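Local coordinates for mitotic checkpoint control protein kinase BUB1 (Drosophila melanogaster, PDB 6JKK), which probably acts as an ATP-binding protein kinase at the kinetochore in the mitotic checkpoint, and is seen here as its kinase domain alone, at residues 254-259 / 293-298; 247-252 / 299-304. All blocks are in the same frame, centred on the assembly; numbering follows the deposited sequence.

Interaction 1: residues 254-259 / 293-298; sequences SVMHVL and NIFRTL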
loop_
_atom_site.group_PDB
_atom_site.type_symbol
_atom_site.label_atom_id
_atom_site.label_comp_id
_atom_site.label_asym_id
_atom_site.label_seq_id
_atom_site.Cartn_x
_atom_site.Cartn_y
_atom_site.Cartn_z
ATOM N N SER A 254 7.850 -8.707 0.379
ATOM C CA SER A 254 8.936 -7.764 0.603
ATOM C C SER A 254 8.680 -6.971 1.886
ATOM O O SER A 254 9.611 -6.697 2.645
ATOM C CB SER A 254 9.107 -6.826 -0.597
ATOM O OG SER A 254 8.284 -5.679 -0.467
ATOM N N VAL A 255 7.418 -6.630 2.144
ATOM C CA VAL A 255 7.069 -5.898 3.364
ATOM C C VAL A 255 7.214 -6.785 4.606
ATOM O O VAL A 255 7.754 -6.354 5.629
ATOM C CB VAL A 255 5.639 -5.329 3.312
ATOM C CG1 VAL A 255 5.322 -4.594 4.607
ATOM C CG2 VAL A 255 5.488 -4.379 2.138
ATOM N N MET A 256 6.725 -8.018 4.518
ATOM C CA MET A 256 6.869 -8.962 5.625
ATOM C C MET A 256 8.346 -9.160 5.942
ATOM O O MET A 256 8.729 -9.252 7.106
ATOM C CB MET A 256 6.228 -10.312 5.288
ATOM C CG MET A 256 4.735 -10.263 5.001
ATOM S SD MET A 256 4.174 -11.934 4.617
ATOM C CE MET A 256 2.443 -11.612 4.238
ATOM N N HIS A 257 9.174 -9.207 4.901
ATOM C CA HIS A 257 10.617 -9.403 5.057
ATOM C C HIS A 257 11.286 -8.251 5.811
ATOM O O HIS A 257 12.154 -8.475 6.663
ATOM C CB HIS A 257 11.268 -9.587 3.679
ATOM C CG HIS A 257 12.701 -10.016 3.731
ATOM N ND1 HIS A 257 13.732 -9.140 3.994
ATOM C CD2 HIS A 257 13.278 -11.226 3.533
ATOM C CE1 HIS A 257 14.881 -9.793 3.970
ATOM N NE2 HIS A 257 14.633 -11.062 3.693
ATOM N N VAL A 258 10.897 -7.021 5.487
ATOM C CA VAL A 258 11.466 -5.847 6.156
ATOM C C VAL A 258 11.079 -5.830 7.634
ATOM O O VAL A 258 11.897 -5.497 8.497
ATOM C CB VAL A 258 11.024 -4.531 5.471
ATOM C CG1 VAL A 258 11.565 -3.327 6.221
ATOM C CG2 VAL A 258 11.520 -4.496 4.048
ATOM N N LEU A 259 9.830 -6.203 7.921
ATOM C CA LEU A 259 9.328 -6.214 9.288
ATOM C C LEU A 259 10.047 -7.272 10.119
ATOM O O LEU A 259 10.482 -7.007 11.241
ATOM C CB LEU A 259 7.816 -6.478 9.299
ATOM C CG LEU A 259 6.927 -5.459 8.579
ATOM C CD1 LEU A 259 5.457 -5.834 8.703
ATOM C CD2 LEU A 259 7.160 -4.081 9.142
ATOM N N ASN A 293 6.238 -21.410 4.325
ATOM C CA ASN A 293 4.987 -21.615 3.591
ATOM C C ASN A 293 4.484 -20.316 2.969
ATOM O O ASN A 293 4.186 -20.253 1.775
ATOM C CB ASN A 293 3.888 -22.179 4.509
ATOM C CG ASN A 293 3.968 -23.690 4.687
ATOM O OD1 ASN A 293 4.737 -24.378 4.011
ATOM N ND2 ASN A 293 3.150 -24.216 5.597
ATOM N N ILE A 294 4.371 -19.283 3.799
ATOM C CA ILE A 294 3.864 -17.990 3.358
ATOM C C ILE A 294 4.712 -17.393 2.232
ATOM O O ILE A 294 4.177 -16.989 1.199
ATOM C CB ILE A 294 3.773 -16.995 4.537
ATOM C CG1 ILE A 294 2.774 -17.500 5.583
ATOM C CG2 ILE A 294 3.367 -15.604 4.038
ATOM C CD1 ILE A 294 2.863 -16.765 6.916
ATOM N N PHE A 295 6.026 -17.354 2.430
ATOM C CA PHE A 295 6.929 -16.786 1.434
ATOM C C PHE A 295 6.884 -17.589 0.132
ATOM O O PHE A 295 6.788 -17.015 -0.957
ATOM C CB PHE A 295 8.367 -16.732 1.969
ATOM C CG PHE A 295 8.554 -15.809 3.151
ATOM C CD1 PHE A 295 7.546 -14.939 3.551
ATOM C CD2 PHE A 295 9.754 -15.816 3.858
ATOM C CE1 PHE A 295 7.726 -14.092 4.639
ATOM C CE2 PHE A 295 9.944 -14.978 4.945
ATOM C CZ PHE A 295 8.929 -14.114 5.335
ATOM N N ARG A 296 6.936 -18.914 0.245
ATOM C CA ARG A 296 6.951 -19.774 -0.937
ATOM C C ARG A 296 5.657 -19.663 -1.738
ATOM O O ARG A 296 5.677 -19.612 -2.970
ATOM C CB ARG A 296 7.206 -21.232 -0.550
ATOM C CG ARG A 296 7.453 -22.145 -1.744
ATOM C CD ARG A 296 7.694 -23.595 -1.331
ATOM N NE ARG A 296 7.985 -23.751 0.091
ATOM C CZ ARG A 296 7.089 -24.135 0.999
ATOM N NH1 ARG A 296 5.841 -24.399 0.637
ATOM N NH2 ARG A 296 7.439 -24.251 2.270
ATOM N N THR A 297 4.536 -19.616 -1.026
ATOM C CA THR A 297 3.222 -19.561 -1.657
ATOM C C THR A 297 3.013 -18.240 -2.388
ATOM O O THR A 297 2.446 -18.200 -3.487
ATOM C CB THR A 297 2.119 -19.747 -0.610
ATOM O OG1 THR A 297 2.271 -21.027 0.012
ATOM C CG2 THR A 297 0.746 -19.664 -1.244
ATOM N N LEU A 298 3.469 -17.154 -1.774
ATOM C CA LEU A 298 3.252 -15.830 -2.347
ATOM C C LEU A 298 4.253 -15.499 -3.454
ATOM O O LEU A 298 3.962 -14.680 -4.325
ATOM C CB LEU A 298 3.285 -14.758 -1.255
ATOM C CG LEU A 298 2.129 -14.713 -0.252
ATOM C CD1 LEU A 298 2.450 -13.784 0.916
ATOM C CD2 LEU A 298 0.851 -14.269 -0.934
#
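Met256 reaches across from helix 254-259 to meet Ile294, Phe295 and Leu298 of helix 293-298, a helix pair in the helical C-terminal lobe of the protein kinase fold. The two helices run roughly antiparallel (153° between their directions), and their axes stay 11.3 Å apart, a wide separation bridged mainly by this one side chain. With CG anti to the carbonyl carbon, beside the backbone N (chi1 -61°), and the chain extended beyond CG, Met256 holds its thioether straight out toward the facing helix. Met256 SD lies 3.8 Å from Ile294 CG2, and Met256 CE goes on to Leu298 CD1 at 4.0 Å; both partners are met at about a right angle. Phe295 slides past in the opposite direction: Met256 SD sits at the edge of its ring, 5.5 Å from the centroid, a Met-aromatic contact, while Met256 CB approaches Phe295 CE1 obliquely at 4.1 Å. Without the thioether, as with an alanine here, Ile294 CG2 and Leu298 CD1 would probably lose their common partner and a gap open between the helices. All four touching residues are buried, and Ser163 of helix 156-175 also packs on Met256. The far side of helix 293-298 is the solvent side, where Asn293, Arg296 and Thr297 are partly exposed: Arg296 NH2 bonds Asn293 OD1 on a lone pair, and Thr297 OG1 approaches Asn293 O at 2.7 Å from the face opposite the Thr297 backbone N.

Interaction 2: residues 247-252 / 299-304; sequences LDLYGL and LNIRDC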
loop_
_atom_site.group_PDB
_atom_site.type_symbol
_atom_site.label_atom_id
_atom_site.label_comp_id
_atom_site.label_asym_id
_atom_site.label_seq_id
_atom_site.Cartn_x
_atom_site.Cartn_y
_atom_site.Cartn_z
ATOM N N LEU A 247 2.321 -9.395 -8.782
ATOM C CA LEU A 247 3.157 -8.220 -8.509
ATOM C C LEU A 247 2.927 -7.690 -7.095
ATOM O O LEU A 247 3.874 -7.307 -6.399
ATOM C CB LEU A 247 2.894 -7.114 -9.543
ATOM C CG LEU A 247 3.777 -5.866 -9.451
ATOM C CD1 LEU A 247 5.244 -6.241 -9.644
ATOM C CD2 LEU A 247 3.367 -4.802 -10.454
ATOM N N ASP A 248 1.663 -7.665 -6.681
ATOM C CA ASP A 248 1.306 -7.230 -5.336
ATOM C C ASP A 248 1.734 -8.254 -4.292
ATOM O O ASP A 248 2.190 -7.891 -3.209
ATOM C CB ASP A 248 -0.202 -7.008 -5.240
ATOM C CG ASP A 248 -0.612 -5.632 -5.689
ATOM O OD1 ASP A 248 0.278 -4.849 -6.087
ATOM O OD2 ASP A 248 -1.825 -5.339 -5.641
ATOM N N LEU A 249 1.585 -9.532 -4.628
ATOM C CA LEU A 249 1.891 -10.609 -3.687
ATOM C C LEU A 249 3.401 -10.655 -3.446
ATOM O O LEU A 249 3.864 -10.965 -2.347
ATOM C CB LEU A 249 1.345 -11.947 -4.200
ATOM C CG LEU A 249 -0.165 -11.948 -4.469
ATOM C CD1 LEU A 249 -0.675 -13.324 -4.834
ATOM C CD2 LEU A 249 -0.938 -11.406 -3.272
ATOM N N TYR A 250 4.164 -10.305 -4.473
ATOM C CA TYR A 250 5.608 -10.135 -4.327
ATOM C C TYR A 250 5.890 -8.970 -3.383
ATOM O O TYR A 250 6.711 -9.090 -2.469
ATOM C CB TYR A 250 6.250 -9.891 -5.695
ATOM C CG TYR A 250 7.740 -9.617 -5.654
ATOM C CD1 TYR A 250 8.656 -10.657 -5.666
ATOM C CD2 TYR A 250 8.224 -8.316 -5.616
ATOM C CE1 TYR A 250 10.016 -10.411 -5.633
ATOM C CE2 TYR A 250 9.572 -8.056 -5.582
ATOM C CZ TYR A 250 10.466 -9.107 -5.590
ATOM O OH TYR A 250 11.812 -8.846 -5.558
ATOM N N GLY A 251 5.197 -7.851 -3.592
ATOM C CA GLY A 251 5.359 -6.681 -2.740
ATOM C C GLY A 251 5.035 -6.971 -1.288
ATOM O O GLY A 251 5.734 -6.504 -0.369
ATOM N N LEU A 252 3.976 -7.755 -1.086
ATOM C CA LEU A 252 3.552 -8.190 0.242
ATOM C C LEU A 252 4.675 -8.902 0.989
ATOM O O LEU A 252 4.952 -8.594 2.150
ATOM C CB LEU A 252 2.354 -9.136 0.129
ATOM C CG LEU A 252 1.018 -8.712 0.732
ATOM C CD1 LEU A 252 0.039 -9.879 0.713
ATOM C CD2 LEU A 252 1.191 -8.181 2.146
ATOM N N LEU A 299 5.424 -16.133 -3.420
ATOM C CA LEU A 299 6.460 -15.869 -4.422
ATOM C C LEU A 299 6.386 -16.792 -5.633
ATOM O O LEU A 299 6.845 -16.439 -6.724
ATOM C CB LEU A 299 7.854 -15.991 -3.800
ATOM C CG LEU A 299 8.312 -14.877 -2.865
ATOM C CD1 LEU A 299 9.674 -15.196 -2.281
ATOM C CD2 LEU A 299 8.358 -13.568 -3.621
ATOM N N ASN A 300 5.829 -17.981 -5.444
ATOM C CA ASN A 300 5.863 -18.985 -6.496
ATOM C C ASN A 300 4.467 -19.382 -6.932
ATOM O O ASN A 300 3.874 -20.312 -6.381
ATOM C CB ASN A 300 6.656 -20.203 -6.031
ATOM C CG ASN A 300 8.093 -19.857 -5.675
ATOM O OD1 ASN A 300 8.988 -19.939 -6.516
ATOM N ND2 ASN A 300 8.317 -19.467 -4.426
ATOM N N ILE A 301 3.956 -18.665 -7.929
ATOM C CA ILE A 301 2.595 -18.855 -8.425
ATOM C C ILE A 301 2.634 -19.373 -9.861
ATOM O O ILE A 301 3.396 -18.868 -10.690
ATOM C CB ILE A 301 1.798 -17.534 -8.323
ATOM C CG1 ILE A 301 1.752 -17.083 -6.861
ATOM C CG2 ILE A 301 0.390 -17.697 -8.869
ATOM C CD1 ILE A 301 1.483 -15.602 -6.665
ATOM N N ARG A 302 1.822 -20.389 -10.144
ATOM C CA ARG A 302 1.901 -21.125 -11.404
ATOM C C ARG A 302 1.595 -20.264 -12.630
ATOM O O ARG A 302 2.366 -20.237 -13.596
ATOM C CB ARG A 302 0.955 -22.328 -11.359
ATOM C CG ARG A 302 1.559 -23.616 -11.875
ATOM C CD ARG A 302 0.728 -24.819 -11.454
ATOM N NE ARG A 302 -0.575 -24.846 -12.111
ATOM C CZ ARG A 302 -1.741 -24.795 -11.476
ATOM N NH1 ARG A 302 -1.771 -24.721 -10.152
ATOM N NH2 ARG A 302 -2.877 -24.832 -12.164
ATOM N N ASP A 303 0.466 -19.564 -12.584
ATOM C CA ASP A 303 0.020 -18.748 -13.712
ATOM C C ASP A 303 -0.902 -17.632 -13.234
ATOM O O ASP A 303 -1.191 -17.537 -12.041
ATOM C CB ASP A 303 -0.687 -19.623 -14.757
ATOM C CG ASP A 303 -1.782 -20.490 -14.156
ATOM O OD1 ASP A 303 -2.596 -19.971 -13.364
ATOM O OD2 ASP A 303 -1.825 -21.696 -14.473
ATOM N N CYS A 304 -1.375 -16.801 -14.162
ATOM C CA CYS A 304 -2.235 -15.667 -13.813
ATOM C C CYS A 304 -3.692 -16.081 -13.662
ATOM O O CYS A 304 -4.534 -15.284 -13.249
ATOM C CB CYS A 304 -2.140 -14.566 -14.870
ATOM S SG CYS A 304 -0.488 -13.893 -15.114
#
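Tyr250 and Leu299 bring the two backbones closest, their CA atoms 5.8 Å apart, where helical residues 247-252 face a chain that is just ending its own helix. Asn300 is the first residue to leave helical geometry, and Ile301 follows in an extended conformation (phi -115°, psi 134°) that turns its side chain back toward the helix. Asn300 ND2 bonds Arg296 O, in the helix just left, and Trp276 O, on strand 276-278.

Two apolar pairs then close the gap. Leu299 begins by pointing past the helix, but its end swings in, and Leu299 CD2 comes to 3.6 Å from Tyr250 CD1 and 4.1 Å from Tyr250 CE1, this single methyl meeting one side of the ring at an oblique angle. The phenol is directed there by chi1 of 176°, which sets CG opposite the backbone N. Its OH is tied beyond the contact by a hydrogen bond to Leu231 O, which probably restricts movement of the ring; Val267 packs against both Tyr250 and Leu299. The second pair is a methyl-to-methyl meeting: Leu249 CD1 and Ile301 CD1 lie 3.6 Å apart, their side chains crossing at about a right angle. Pro308 also packs on Ile301, and His174 on Leu249.

On another face of the same helical turn, Asp248 carries the polar work, accepting bonds from His180 N, Ala181 N and His174 NE2. A buried aspartate near the start of a central helix, gripping the backbone of the His-Arg-Asp-type catalytic loop (alanine here in the arginine position), is characteristic of the αF helix of protein kinases, to which helix 246-261 corresponds.

In the fold
Interactions 1 and 2 use successive turns of one helix, 246-261, and their centres lie about 10 Å apart on the same side of the chain's centre, each about 15 Å from it. They share a seam: Leu298 O of interaction 1 packs on Leu249 CB of interaction 2 at 3.8 Å. Along the chain, 254-259 and 293-298 both fall between 247-252 and 299-304, so helix 288-299 and the loop after it are laid against the central helix one after the other. Both contacts lie away from Lys85, the predicted ATP-binding residue, though the helix they share also carries Asp248.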